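Local coordinates for SLT domain-containing protein (Bdellovibrio bacteriovorus HD100, PDB 6TAB) that probably hydrolyses peptidoglycan as a lysozyme of altered substrate specificity, facilitating exit of the predatory bacterium from its prey cell, at residues R202-D205 / R206-R210. Sequence-based numbering, arbitrary orientation. Where two conformers were deposited one is given.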
loop_
_atom_site.group_PDB
_atom_site.type_symbol
_atom_site.label_atom_id
_atom_site.label_comp_id
_atom_site.label_asym_id
_atom_site.label_seq_id
_atom_site.Cartn_x
_atom_site.Cartn_y
_atom_site.Cartn_z
ATOM N N ARG A 202 6.433 3.130 4.086
ATOM C CA ARG A 202 7.710 2.539 4.545
ATOM C C ARG A 202 7.814 1.061 4.121
ATOM O O ARG A 202 8.929 0.601 3.751
ATOM C CB ARG A 202 7.886 2.655 6.068
ATOM C CG ARG A 202 8.074 4.071 6.604
ATOM C CD ARG A 202 8.231 4.072 8.129
ATOM N NE ARG A 202 8.488 5.377 8.711
ATOM C CZ ARG A 202 9.687 5.913 8.953
ATOM N NH1 ARG A 202 10.797 5.307 8.541
ATOM N NH2 ARG A 202 9.764 7.065 9.611
ATOM N N ILE A 203 6.746 0.270 4.222
ATOM C CA ILE A 203 6.770 -1.159 3.900
ATOM C C ILE A 203 7.024 -1.359 2.396
ATOM O O ILE A 203 7.919 -2.139 1.985
ATOM C CB ILE A 203 5.475 -1.853 4.379
ATOM C CG1 ILE A 203 5.334 -1.799 5.910
ATOM C CG2 ILE A 203 5.391 -3.280 3.855
ATOM C CD1 ILE A 203 3.938 -2.190 6.429
ATOM N N LEU A 204 6.311 -0.586 1.540
ATOM C CA LEU A 204 6.533 -0.622 0.082
ATOM C C LEU A 204 7.962 -0.149 -0.267
ATOM O O LEU A 204 8.624 -0.719 -1.163
ATOM C CB LEU A 204 5.481 0.214 -0.652
ATOM C CG LEU A 204 4.044 -0.317 -0.598
ATOM C CD1 LEU A 204 3.055 0.726 -1.103
ATOM C CD2 LEU A 204 3.884 -1.605 -1.432
ATOM N N ASP A 205 8.422 0.927 0.386
ATOM C CA ASP A 205 9.757 1.484 0.106
ATOM C C ASP A 205 10.861 0.420 0.340
ATOM O O ASP A 205 11.870 0.378 -0.405
ATOM C CB ASP A 205 10.041 2.747 0.934
ATOM C CG ASP A 205 11.314 3.485 0.564
ATOM O OD1 ASP A 205 11.280 4.210 -0.470
ATOM O OD2 ASP A 205 12.322 3.366 1.314
ATOM N N ARG A 206 10.708 -0.419 1.330
ATOM C CA ARG A 206 11.672 -1.466 1.579
ATOM C C ARG A 206 11.573 -2.570 0.529
ATOM O O ARG A 206 12.557 -2.860 -0.119
ATOM C CB ARG A 206 11.476 -2.103 2.963
ATOM C CG ARG A 206 12.573 -3.154 3.237
ATOM C CD ARG A 206 12.322 -4.171 4.294
ATOM N NE ARG A 206 12.422 -3.627 5.603
ATOM C CZ ARG A 206 12.179 -4.300 6.757
ATOM N NH1 ARG A 206 11.782 -5.594 6.820
ATOM N NH2 ARG A 206 12.281 -3.629 7.865
ATOM N N TRP A 207 10.392 -3.177 0.353
ATOM C CA TRP A 207 10.312 -4.411 -0.466
ATOM C C TRP A 207 10.285 -4.169 -1.985
ATOM O O TRP A 207 10.872 -4.969 -2.737
ATOM C CB TRP A 207 9.166 -5.313 -0.031
ATOM C CG TRP A 207 9.260 -5.802 1.378
ATOM C CD1 TRP A 207 8.331 -5.606 2.357
ATOM C CD2 TRP A 207 10.293 -6.601 1.949
ATOM N NE1 TRP A 207 8.711 -6.236 3.495
ATOM C CE2 TRP A 207 9.931 -6.828 3.300
ATOM C CE3 TRP A 207 11.493 -7.133 1.476
ATOM C CZ2 TRP A 207 10.681 -7.612 4.165
ATOM C CZ3 TRP A 207 12.253 -7.887 2.348
ATOM C CH2 TRP A 207 11.866 -8.108 3.674
ATOM N N VAL A 208 9.531 -3.166 -2.472
ATOM C CA VAL A 208 9.522 -2.906 -3.913
ATOM C C VAL A 208 10.952 -2.571 -4.388
ATOM O O VAL A 208 11.385 -3.027 -5.454
ATOM C CB VAL A 208 8.461 -1.859 -4.313
ATOM C CG1 VAL A 208 8.481 -1.573 -5.824
ATOM C CG2 VAL A 208 7.053 -2.305 -3.899
ATOM N N SER A 209 11.780 -1.807 -3.592
ATOM C CA SER A 209 13.173 -1.403 -3.940
ATOM C C SER A 209 14.181 -2.562 -3.811
ATOM O O SER A 209 15.134 -2.650 -4.619
ATOM C CB SER A 209 13.612 -0.200 -3.126
ATOM O OG SER A 209 14.953 0.162 -3.419
ATOM N N ARG A 210 13.904 -3.403 -2.807
ATOM C CA ARG A 210 14.839 -4.572 -2.617
ATOM C C ARG A 210 14.590 -5.607 -3.728
ATOM O O ARG A 210 15.548 -6.239 -4.254
ATOM C CB ARG A 210 14.656 -5.226 -1.234
ATOM C CG ARG A 210 15.459 -6.496 -0.940
ATOM C CD ARG A 210 15.151 -7.130 0.417
ATOM N NE ARG A 210 16.031 -8.252 0.772
ATOM C CZ ARG A 210 17.099 -8.177 1.562
ATOM N NH1 ARG A 210 17.441 -7.036 2.134
ATOM N NH2 ARG A 210 17.838 -9.252 1.778
#
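Ile203 and Leu204 join Trp207 and Val208 through successive i to i+4 bonds of one continuous alpha helix, Trp207 N reaching Ile203 O almost straight at 3.1 Å (170°) and Val208 N reaching Leu204 O at 2.9 Å. One bond earlier, Arg206 N is shared: its main acceptor is Arg202 O at 3.2 Å, and a weak second bond bends toward Ile203 O. CG of Trp207 lies anti to its own carbonyl carbon (chi1 -61°), which turns the CD1 side of the indole back toward the preceding turn, CD1 being 4.0 Å from Ile203 CG2. A face of the same ring receives the aliphatic part of Arg206, whose CD lies 3.7 Å above the plane and over its centre, a CH-pi type packing. The bend of the arginine at chi3 (-74°) then carries the guanidinium past the ring, so that Trp207 CZ2 lies in the guanidinium plane, at the edge of that group. On the buried side Leu204 and Val208 run side by side, CD2 to CG2 4.1 Å apart. Both carboxylate oxygens of Asp205 are engaged beyond the helix, by Leu105 N and Asn104 ND2, while Trp207 NE1 bonds to Tyr180 OH. Helix 193-211 of the lysozyme-like SLT domain is thus tied to flanking loops through its polar groups, and Leu204 packs on Trp132 and Leu136 of helix 125-144.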